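Local coordinates for antigen TpF1 (Treponema pallidum, PDB 2FJC), which binds ferric iron as a Dps-family mini-ferritin whose twelve subunits form a shell, consistent with oxidation and storage of iron, at residues C15-L18 and R19-V22; W37-G41 and I42-Q46; L143-A146 and I147-L150. One frame throughout, in Å; residues are numbered along the deposited sequence.

Contact 1. Residues C15-L18 and R19-V22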
ATOM      1  N   CYS B  15       9.480  19.930  34.434  1.00 36.96           N
ATOM      2  CA  CYS B  15      10.277  18.709  34.384  1.00 38.04           C
ATOM      3  C   CYS B  15       9.869  17.736  35.479  1.00 39.02           C
ATOM      4  O   CYS B  15       9.853  16.526  35.270  1.00 38.40           O
ATOM      5  CB  CYS B  15      11.764  19.019  34.538  1.00 37.49           C
ATOM      6  SG  CYS B  15      12.499  19.737  33.077  1.00 38.30           S
ATOM      7  N   GLU B  16       9.546  18.269  36.652  1.00 40.56           N
ATOM      8  CA  GLU B  16       9.144  17.422  37.767  1.00 41.47           C
ATOM      9  C   GLU B  16       7.834  16.712  37.405  1.00 40.24           C
ATOM     10  O   GLU B  16       7.652  15.537  37.692  1.00 38.22           O
ATOM     11  CB  GLU B  16       8.973  18.258  39.039  1.00 43.85           C
ATOM     12  CG  GLU B  16       9.178  17.463  40.329  1.00 49.72           C
ATOM     13  CD  GLU B  16      10.413  16.552  40.269  1.00 54.09           C
ATOM     14  OE1 GLU B  16      11.507  17.048  39.920  1.00 54.71           O
ATOM     15  OE2 GLU B  16      10.289  15.338  40.569  1.00 56.23           O
ATOM     16  N   GLN B  17       6.926  17.440  36.772  1.00 40.01           N
ATOM     17  CA  GLN B  17       5.652  16.879  36.348  1.00 38.99           C
ATOM     18  C   GLN B  17       5.904  15.807  35.295  1.00 38.54           C
ATOM     19  O   GLN B  17       5.371  14.695  35.381  1.00 38.69           O
ATOM     20  CB  GLN B  17       4.765  17.978  35.761  1.00 41.14           C
ATOM     21  CG  GLN B  17       4.046  18.834  36.798  1.00 43.54           C
ATOM     22  CD  GLN B  17       2.986  18.043  37.546  1.00 47.01           C
ATOM     23  OE1 GLN B  17       1.918  17.730  37.001  1.00 46.58           O
ATOM     24  NE2 GLN B  17       3.283  17.694  38.797  1.00 48.61           N
ATOM     25  N   LEU B  18       6.726  16.146  34.302  1.00 37.09           N
ATOM     26  CA  LEU B  18       7.065  15.219  33.226  1.00 35.64           C
ATOM     27  C   LEU B  18       7.659  13.916  33.772  1.00 35.55           C
ATOM     28  O   LEU B  18       7.284  12.830  33.338  1.00 35.42           O
ATOM     29  CB  LEU B  18       8.034  15.890  32.255  1.00 31.60           C
ATOM     30  CG  LEU B  18       7.419  16.525  31.004  1.00 31.35           C
ATOM     31  CD1 LEU B  18       6.054  17.131  31.286  1.00 31.45           C
ATOM     32  CD2 LEU B  18       8.378  17.558  30.468  1.00 28.24           C
ATOM     33  N   ARG B  19       8.575  14.029  34.728  1.00 35.80           N
ATOM     34  CA  ARG B  19       9.198  12.860  35.337  1.00 37.33           C
ATOM     35  C   ARG B  19       8.140  11.961  35.936  1.00 36.96           C
ATOM     36  O   ARG B  19       8.215  10.742  35.830  1.00 37.47           O
ATOM     37  CB  ARG B  19      10.191  13.272  36.432  1.00 39.08           C
ATOM     38  CG  ARG B  19      11.589  13.574  35.900  1.00 45.22           C
ATOM     39  CD  ARG B  19      12.468  14.258  36.933  1.00 47.48           C
ATOM     40  NE  ARG B  19      12.569  13.514  38.189  1.00 52.55           N
ATOM     41  CZ  ARG B  19      13.280  12.398  38.360  1.00 54.37           C
ATOM     42  NH1 ARG B  19      13.965  11.873  37.347  1.00 55.10           N
ATOM     43  NH2 ARG B  19      13.325  11.816  39.555  1.00 56.26           N
ATOM     44  N   GLN B  20       7.143  12.560  36.568  1.00 37.21           N
ATOM     45  CA  GLN B  20       6.090  11.769  37.159  1.00 37.52           C
ATOM     46  C   GLN B  20       5.229  11.122  36.075  1.00 36.41           C
ATOM     47  O   GLN B  20       4.808   9.976  36.215  1.00 35.21           O
ATOM     48  CB  GLN B  20       5.206  12.605  38.075  1.00 40.13           C
ATOM     49  CG  GLN B  20       4.094  11.758  38.653  1.00 46.42           C
ATOM     50  CD  GLN B  20       3.284  12.467  39.696  1.00 51.83           C
ATOM     51  OE1 GLN B  20       2.605  13.462  39.406  1.00 53.58           O
ATOM     52  NE2 GLN B  20       3.339  11.959  40.932  1.00 52.63           N
ATOM     53  N   HIS B  21       4.962  11.854  34.999  1.00 35.03           N
ATOM     54  CA  HIS B  21       4.160  11.301  33.913  1.00 34.58           C
ATOM     55  C   HIS B  21       4.818  10.049  33.348  1.00 33.62           C
ATOM     56  O   HIS B  21       4.152   9.044  33.109  1.00 33.53           O
ATOM     57  CB  HIS B  21       3.980  12.321  32.791  1.00 34.14           C
ATOM     58  CG  HIS B  21       3.259  13.556  33.214  1.00 32.89           C
ATOM     59  ND1 HIS B  21       2.333  13.555  34.230  1.00 32.17           N
ATOM     60  CD2 HIS B  21       3.283  14.816  32.724  1.00 32.81           C
ATOM     61  CE1 HIS B  21       1.811  14.763  34.347  1.00 33.11           C
ATOM     62  NE2 HIS B  21       2.368  15.546  33.444  1.00 32.56           N
ATOM     63  N   VAL B  22       6.128  10.116  33.136  1.00 31.41           N
ATOM     64  CA  VAL B  22       6.862   8.979  32.607  1.00 30.63           C
ATOM     65  C   VAL B  22       6.682   7.785  33.535  1.00 30.98           C
ATOM     66  O   VAL B  22       6.399   6.671  33.090  1.00 31.98           O
ATOM     67  CB  VAL B  22       8.363   9.302  32.472  1.00 28.04           C
ATOM     68  CG1 VAL B  22       9.132   8.050  32.122  1.00 25.36           C
ATOM     69  CG2 VAL B  22       8.559  10.362  31.403  1.00 25.61           C
TER
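The carbonyl oxygen of Q17 accepts one hydrogen bond from H21, one turn further along the helix, and is also covered by the ring of that residue. The backbone N of H21 donates to Q17 O at 2.9 Å, lying in the carbonyl plane, while the imidazole spreads its flat face across the same oxygen, 3.2 Å beneath it. Because CG is anti to the carbonyl carbon (chi1 -62°), the ring of H21 folds back along the helix to cover Q17 O. CD1 of L18 comes to 3.9 Å from H21 CD2, the two side chains crossing at a slant. Both are buried side chains of helix 8-38, part of the four-helix bundle of the ferritin fold, where L18 also packs on L69 and T120. Imidazole suits the place because it combines a flat packing surface with a polar end, and H21 NE2 is hydrogen-bonded to T120 OG1 of helix 99-127. A more exposed flank is charged. E16 turns its bent chain so that OE2 comes to the edge of the R19 guanidinium, in its plane, in a long salt bridge of 3.8 Å to R19 NE. The aliphatic part of R19 runs over C15 O, with its CG at 3.5 Å.

Contact 2. Residues W37-G41 and I42-Q46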
ATOM      1  N   TRP B  37      -3.995  -9.632  29.751  1.00 32.27           N
ATOM      2  CA  TRP B  37      -3.805 -11.060  29.936  1.00 33.93           C
ATOM      3  C   TRP B  37      -4.826 -11.782  30.807  1.00 34.72           C
ATOM      4  O   TRP B  37      -5.199 -12.919  30.516  1.00 36.81           O
ATOM      5  CB  TRP B  37      -2.438 -11.334  30.549  1.00 31.01           C
ATOM      6  CG  TRP B  37      -1.295 -10.873  29.745  1.00 31.61           C
ATOM      7  CD1 TRP B  37      -1.176 -10.913  28.391  1.00 29.29           C
ATOM      8  CD2 TRP B  37      -0.057 -10.356  30.246  1.00 30.70           C
ATOM      9  NE1 TRP B  37       0.060 -10.453  28.015  1.00 31.62           N
ATOM     10  CE2 TRP B  37       0.770 -10.105  29.132  1.00 29.87           C
ATOM     11  CE3 TRP B  37       0.433 -10.086  31.529  1.00 29.15           C
ATOM     12  CZ2 TRP B  37       2.066  -9.593  29.257  1.00 28.93           C
ATOM     13  CZ3 TRP B  37       1.720  -9.579  31.656  1.00 30.76           C
ATOM     14  CH2 TRP B  37       2.523  -9.338  30.524  1.00 29.93           C
ATOM     15  N   HIS B  38      -5.287 -11.125  31.862  1.00 33.46           N
ATOM     16  CA  HIS B  38      -6.166 -11.787  32.803  1.00 33.16           C
ATOM     17  C   HIS B  38      -7.652 -11.521  32.815  1.00 33.85           C
ATOM     18  O   HIS B  38      -8.359 -12.073  33.652  1.00 36.73           O
ATOM     19  CB  HIS B  38      -5.586 -11.584  34.194  1.00 31.48           C
ATOM     20  CG  HIS B  38      -4.142 -11.958  34.283  1.00 29.13           C
ATOM     21  ND1 HIS B  38      -3.165 -11.073  34.681  1.00 29.38           N
ATOM     22  CD2 HIS B  38      -3.506 -13.117  33.996  1.00 28.64           C
ATOM     23  CE1 HIS B  38      -1.986 -11.671  34.637  1.00 29.66           C
ATOM     24  NE2 HIS B  38      -2.166 -12.913  34.225  1.00 28.82           N
ATOM     25  N   ILE B  39      -8.149 -10.685  31.919  1.00 33.65           N
ATOM     26  CA  ILE B  39      -9.584 -10.465  31.895  1.00 33.88           C
ATOM     27  C   ILE B  39     -10.202 -11.748  31.363  1.00 33.94           C
ATOM     28  O   ILE B  39      -9.518 -12.588  30.786  1.00 32.68           O
ATOM     29  CB  ILE B  39     -10.004  -9.333  30.938  1.00 34.14           C
ATOM     30  CG1 ILE B  39      -9.361  -9.557  29.562  1.00 33.33           C
ATOM     31  CG2 ILE B  39      -9.652  -7.984  31.537  1.00 35.97           C
ATOM     32  CD1 ILE B  39      -9.935  -8.674  28.468  1.00 31.78           C
ATOM     33  N   TYR B  40     -11.499 -11.899  31.575  1.00 34.95           N
ATOM     34  CA  TYR B  40     -12.235 -13.050  31.085  1.00 34.84           C
ATOM     35  C   TYR B  40     -13.671 -12.594  30.959  1.00 34.80           C
ATOM     36  O   TYR B  40     -14.099 -11.643  31.620  1.00 34.09           O
ATOM     37  CB  TYR B  40     -12.142 -14.239  32.040  1.00 36.02           C
ATOM     38  CG  TYR B  40     -12.817 -14.012  33.369  1.00 37.28           C
ATOM     39  CD1 TYR B  40     -12.124 -13.442  34.439  1.00 36.93           C
ATOM     40  CD2 TYR B  40     -14.149 -14.379  33.562  1.00 37.55           C
ATOM     41  CE1 TYR B  40     -12.736 -13.247  35.672  1.00 36.62           C
ATOM     42  CE2 TYR B  40     -14.771 -14.186  34.785  1.00 38.86           C
ATOM     43  CZ  TYR B  40     -14.058 -13.620  35.837  1.00 39.19           C
ATOM     44  OH  TYR B  40     -14.672 -13.423  37.050  1.00 39.70           O
ATOM     45  N   GLY B  41     -14.413 -13.265  30.094  1.00 36.11           N
ATOM     46  CA  GLY B  41     -15.794 -12.896  29.873  1.00 35.25           C
ATOM     47  C   GLY B  41     -16.081 -12.968  28.387  1.00 36.59           C
ATOM     48  O   GLY B  41     -15.164 -13.039  27.563  1.00 36.16           O
ATOM     49  N   ILE B  42     -17.362 -12.942  28.050  1.00 36.34           N
ATOM     50  CA  ILE B  42     -17.796 -13.041  26.678  1.00 37.78           C
ATOM     51  C   ILE B  42     -17.190 -11.973  25.752  1.00 38.44           C
ATOM     52  O   ILE B  42     -16.969 -12.232  24.577  1.00 39.02           O
ATOM     53  CB  ILE B  42     -19.351 -13.025  26.630  1.00 38.15           C
ATOM     54  CG1 ILE B  42     -19.853 -14.142  25.710  1.00 38.89           C
ATOM     55  CG2 ILE B  42     -19.866 -11.668  26.205  1.00 39.18           C
ATOM     56  CD1 ILE B  42     -19.399 -14.032  24.274  1.00 41.25           C
ATOM     57  N   GLU B  43     -16.894 -10.790  26.281  1.00 38.80           N
ATOM     58  CA  GLU B  43     -16.323  -9.713  25.476  1.00 38.42           C
ATOM     59  C   GLU B  43     -14.804  -9.775  25.386  1.00 37.55           C
ATOM     60  O   GLU B  43     -14.171  -8.869  24.838  1.00 36.31           O
ATOM     61  CB  GLU B  43     -16.706  -8.345  26.055  1.00 41.02           C
ATOM     62  CG  GLU B  43     -18.195  -8.110  26.281  1.00 44.69           C
ATOM     63  CD  GLU B  43     -18.728  -8.771  27.548  1.00 47.86           C
ATOM     64  OE1 GLU B  43     -17.907  -9.152  28.412  1.00 49.36           O
ATOM     65  OE2 GLU B  43     -19.971  -8.893  27.686  1.00 49.41           O
ATOM     66  N   PHE B  44     -14.218 -10.844  25.914  1.00 36.90           N
ATOM     67  CA  PHE B  44     -12.766 -11.004  25.928  1.00 35.69           C
ATOM     68  C   PHE B  44     -11.959 -10.480  24.739  1.00 35.75           C
ATOM     69  O   PHE B  44     -11.131  -9.583  24.896  1.00 35.84           O
ATOM     70  CB  PHE B  44     -12.377 -12.466  26.130  1.00 33.78           C
ATOM     71  CG  PHE B  44     -10.888 -12.671  26.196  1.00 34.88           C
ATOM     72  CD1 PHE B  44     -10.176 -12.300  27.331  1.00 33.89           C
ATOM     73  CD2 PHE B  44     -10.186 -13.148  25.093  1.00 34.09           C
ATOM     74  CE1 PHE B  44      -8.798 -12.394  27.358  1.00 33.31           C
ATOM     75  CE2 PHE B  44      -8.809 -13.242  25.116  1.00 31.95           C
ATOM     76  CZ  PHE B  44      -8.114 -12.865  26.252  1.00 33.55           C
ATOM     77  N   LYS B  45     -12.176 -11.060  23.563  1.00 35.74           N
ATOM     78  CA  LYS B  45     -11.421 -10.669  22.382  1.00 36.55           C
ATOM     79  C   LYS B  45     -11.406  -9.164  22.128  1.00 36.76           C
ATOM     80  O   LYS B  45     -10.340  -8.574  21.904  1.00 35.17           O
ATOM     81  CB  LYS B  45     -11.943 -11.397  21.139  1.00 37.28           C
ATOM     82  CG  LYS B  45     -11.074 -11.177  19.904  1.00 39.89           C
ATOM     83  CD  LYS B  45     -11.484 -12.077  18.751  1.00 43.20           C
ATOM     84  CE  LYS B  45     -10.565 -11.903  17.544  1.00 43.23           C
ATOM     85  NZ  LYS B  45     -10.756 -10.584  16.886  1.00 42.82           N
ATOM     86  N   GLN B  46     -12.578  -8.541  22.167  1.00 35.81           N
ATOM     87  CA  GLN B  46     -12.671  -7.110  21.929  1.00 34.62           C
ATOM     88  C   GLN B  46     -11.912  -6.302  22.974  1.00 33.84           C
ATOM     89  O   GLN B  46     -11.165  -5.389  22.639  1.00 34.06           O
ATOM     90  CB  GLN B  46     -14.133  -6.659  21.907  1.00 36.56           C
ATOM     91  CG  GLN B  46     -14.927  -7.129  20.695  1.00 40.56           C
ATOM     92  CD  GLN B  46     -15.055  -8.638  20.629  1.00 42.08           C
ATOM     93  OE1 GLN B  46     -14.493  -9.286  19.736  1.00 43.38           O
ATOM     94  NE2 GLN B  46     -15.790  -9.211  21.583  1.00 40.21           N
TER
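F44 turns back over the residues that precede it, across a type I beta turn from G41 to F44 that, with the short extended piece 39-40, connects helix 8-38 to helix 44-71 of the ferritin bundle. Its CB rests 3.2 Å from G41 O, the same oxygen that accepts a hydrogen bond from the backbone N of F44 at 2.9 Å. This bond closes the turn with the donor well above the carbonyl plane, 53° out of it. With CG anti to the backbone N (chi1 -178°), the ring is brought against I39. CD1 of F44 lies 3.6 Å from I39 CG1, and CE1 is equally near, so the CD1-CE1 bond of the ring meets the isoleucine methylene, the two side chains crossing at a slant. Isoleucine fits here as a branched, buried side chain that can meet this ring while also packing on V47 and L51 of helix 44-71. Beyond these contacts the ring stacks on H48 and meets W148 of a neighbouring subunit edge-to-face, which makes a large flat residue useful at the junction. The backbone angles of G41 (phi 138°) would push a CB into the carbonyl oxygen of Y40, so glycine suits the place. E43 occupies the N-cap position before the following helix. The backbone, too, borders the aromatic ring: I39 O lies obliquely to it, 3.5 Å from F44 CE1.

Contact 3. Residues L143-A146 and I147-L150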
ATOM      1  N   LEU B 143      -6.819  10.886  25.768  1.00 37.14           N
ATOM      2  CA  LEU B 143      -7.314  10.399  27.053  1.00 36.05           C
ATOM      3  C   LEU B 143      -8.795  10.735  27.191  1.00 35.68           C
ATOM      4  O   LEU B 143      -9.585   9.917  27.637  1.00 34.34           O
ATOM      5  CB  LEU B 143      -6.558  11.032  28.219  1.00 34.25           C
ATOM      6  CG  LEU B 143      -5.237  10.394  28.635  1.00 35.49           C
ATOM      7  CD1 LEU B 143      -4.613  11.235  29.721  1.00 36.89           C
ATOM      8  CD2 LEU B 143      -5.463   8.977  29.130  1.00 35.14           C
ATOM      9  N   GLY B 144      -9.161  11.946  26.793  1.00 34.82           N
ATOM     10  CA  GLY B 144     -10.541  12.365  26.897  1.00 35.87           C
ATOM     11  C   GLY B 144     -11.466  11.482  26.100  1.00 37.38           C
ATOM     12  O   GLY B 144     -12.557  11.145  26.551  1.00 37.65           O
ATOM     13  N   LYS B 145     -11.032  11.100  24.909  1.00 38.29           N
ATOM     14  CA  LYS B 145     -11.848  10.256  24.067  1.00 38.88           C
ATOM     15  C   LYS B 145     -11.976   8.866  24.691  1.00 37.63           C
ATOM     16  O   LYS B 145     -13.073   8.302  24.725  1.00 36.86           O
ATOM     17  CB  LYS B 145     -11.254  10.163  22.660  1.00 41.01           C
ATOM     18  CG  LYS B 145     -12.172   9.471  21.664  1.00 45.58           C
ATOM     19  CD  LYS B 145     -11.632   9.554  20.239  1.00 50.73           C
ATOM     20  CE  LYS B 145     -12.634   8.998  19.218  1.00 53.97           C
ATOM     21  NZ  LYS B 145     -13.926   9.766  19.224  1.00 56.82           N
ATOM     22  N   ALA B 146     -10.867   8.327  25.197  1.00 34.93           N
ATOM     23  CA  ALA B 146     -10.887   6.999  25.810  1.00 34.44           C
ATOM     24  C   ALA B 146     -11.742   6.981  27.085  1.00 34.22           C
ATOM     25  O   ALA B 146     -12.494   6.040  27.321  1.00 35.61           O
ATOM     26  CB  ALA B 146      -9.463   6.529  26.118  1.00 29.28           C
ATOM     27  N   ILE B 147     -11.621   8.022  27.899  1.00 33.19           N
ATOM     28  CA  ILE B 147     -12.382   8.122  29.133  1.00 32.13           C
ATOM     29  C   ILE B 147     -13.876   8.153  28.797  1.00 34.00           C
ATOM     30  O   ILE B 147     -14.689   7.473  29.435  1.00 32.74           O
ATOM     31  CB  ILE B 147     -11.972   9.395  29.914  1.00 30.73           C
ATOM     32  CG1 ILE B 147     -10.551   9.214  30.456  1.00 29.31           C
ATOM     33  CG2 ILE B 147     -12.952   9.674  31.049  1.00 27.98           C
ATOM     34  CD1 ILE B 147      -9.973  10.461  31.095  1.00 28.55           C
ATOM     35  N   TRP B 148     -14.238   8.937  27.785  1.00 33.82           N
ATOM     36  CA  TRP B 148     -15.630   9.014  27.373  1.00 34.98           C
ATOM     37  C   TRP B 148     -16.145   7.651  26.884  1.00 35.86           C
ATOM     38  O   TRP B 148     -17.241   7.227  27.256  1.00 32.92           O
ATOM     39  CB  TRP B 148     -15.806  10.038  26.256  1.00 34.25           C
ATOM     40  CG  TRP B 148     -17.095   9.871  25.529  1.00 36.04           C
ATOM     41  CD1 TRP B 148     -18.349  10.004  26.045  1.00 36.87           C
ATOM     42  CD2 TRP B 148     -17.261   9.470  24.163  1.00 37.89           C
ATOM     43  NE1 TRP B 148     -19.288   9.707  25.087  1.00 38.04           N
ATOM     44  CE2 TRP B 148     -18.648   9.376  23.922  1.00 36.84           C
ATOM     45  CE3 TRP B 148     -16.372   9.180  23.117  1.00 40.87           C
ATOM     46  CZ2 TRP B 148     -19.169   9.004  22.685  1.00 37.98           C
ATOM     47  CZ3 TRP B 148     -16.893   8.809  21.880  1.00 40.51           C
ATOM     48  CH2 TRP B 148     -18.282   8.726  21.678  1.00 39.08           C
ATOM     49  N   MET B 149     -15.363   6.971  26.050  1.00 36.39           N
ATOM     50  CA  MET B 149     -15.797   5.682  25.540  1.00 37.35           C
ATOM     51  C   MET B 149     -15.924   4.661  26.657  1.00 35.43           C
ATOM     52  O   MET B 149     -16.895   3.919  26.702  1.00 34.72           O
ATOM     53  CB  MET B 149     -14.856   5.175  24.440  1.00 39.78           C
ATOM     54  CG  MET B 149     -15.066   5.887  23.098  1.00 45.97           C
ATOM     55  SD  MET B 149     -14.399   5.008  21.649  1.00 51.03           S
ATOM     56  CE  MET B 149     -12.936   6.031  21.277  1.00 51.86           C
ATOM     57  N   LEU B 150     -14.964   4.637  27.570  1.00 32.90           N
ATOM     58  CA  LEU B 150     -15.024   3.700  28.674  1.00 33.88           C
ATOM     59  C   LEU B 150     -16.277   3.971  29.508  1.00 34.14           C
ATOM     60  O   LEU B 150     -16.977   3.041  29.928  1.00 32.83           O
ATOM     61  CB  LEU B 150     -13.776   3.820  29.539  1.00 33.21           C
ATOM     62  CG  LEU B 150     -12.518   3.187  28.944  1.00 34.58           C
ATOM     63  CD1 LEU B 150     -11.306   3.521  29.798  1.00 33.33           C
ATOM     64  CD2 LEU B 150     -12.711   1.678  28.853  1.00 33.69           C
TER
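Apolar contact is concentrated where the CE methyl of M149 crosses the aliphatic chain of K145. M149 CE is 3.5 Å from K145 CG and 3.6 Å from K145 CE, so it touches the lysine at more than one point along its length. The bend at chi3 of M149 (-106°) brings this methyl back over the preceding turn, and the long unbranched methionine is well suited to follow such a surface. K145 also runs beside W148, the two side chains pointing the same way, with NZ 4.1 Å from CZ3 of the indole. The charged end is paired elsewhere: K145 NZ forms a salt bridge with E67 of a neighbouring subunit, a residue of the iron site. Lysine therefore combines apolar packing along its chain with charge at its end. Helix 130-154, the last helix of the ferritin bundle, turns this side to other subunits, while L143 and I147 pack on F110 of helix 99-127. Between 143-146 and 147-150 the hydrogen bonds are those of the backbone, each N-H donating to the carbonyl four residues earlier; I147 N reaches L143 O at 2.8 Å and L150 N reaches A146 O at 2.9 Å. Carbonyl oxygens also border carbon atoms. I147 CG1 folds back to 3.1 Å from L143 O, and the indole of W148 presents its edge to K145 O, with CE3 at 3.8 Å.

In the fold
Contacts 1 and 3 are two-turn pieces inside long helices, whereas contact 2 is the corner between two of them; it shares helix 8-38 with contact 1, their centres about 33 Å apart. Contact 2 lies farthest out, about 23 Å from the centre of the chain, against about 10 Å and 13 Å for the centres of contacts 1 and 3. All three are partly buried. Contact 1 combines an inward imidazole and leucine with an outer ion pair; contact 2 is aromatic and aliphatic, with a turn in place of helical bonding; contact 3 sets inward aliphatic residues against a lysine, methionine and indole facing other subunits. Contacts 2 and 3 both reach one particular neighbouring subunit.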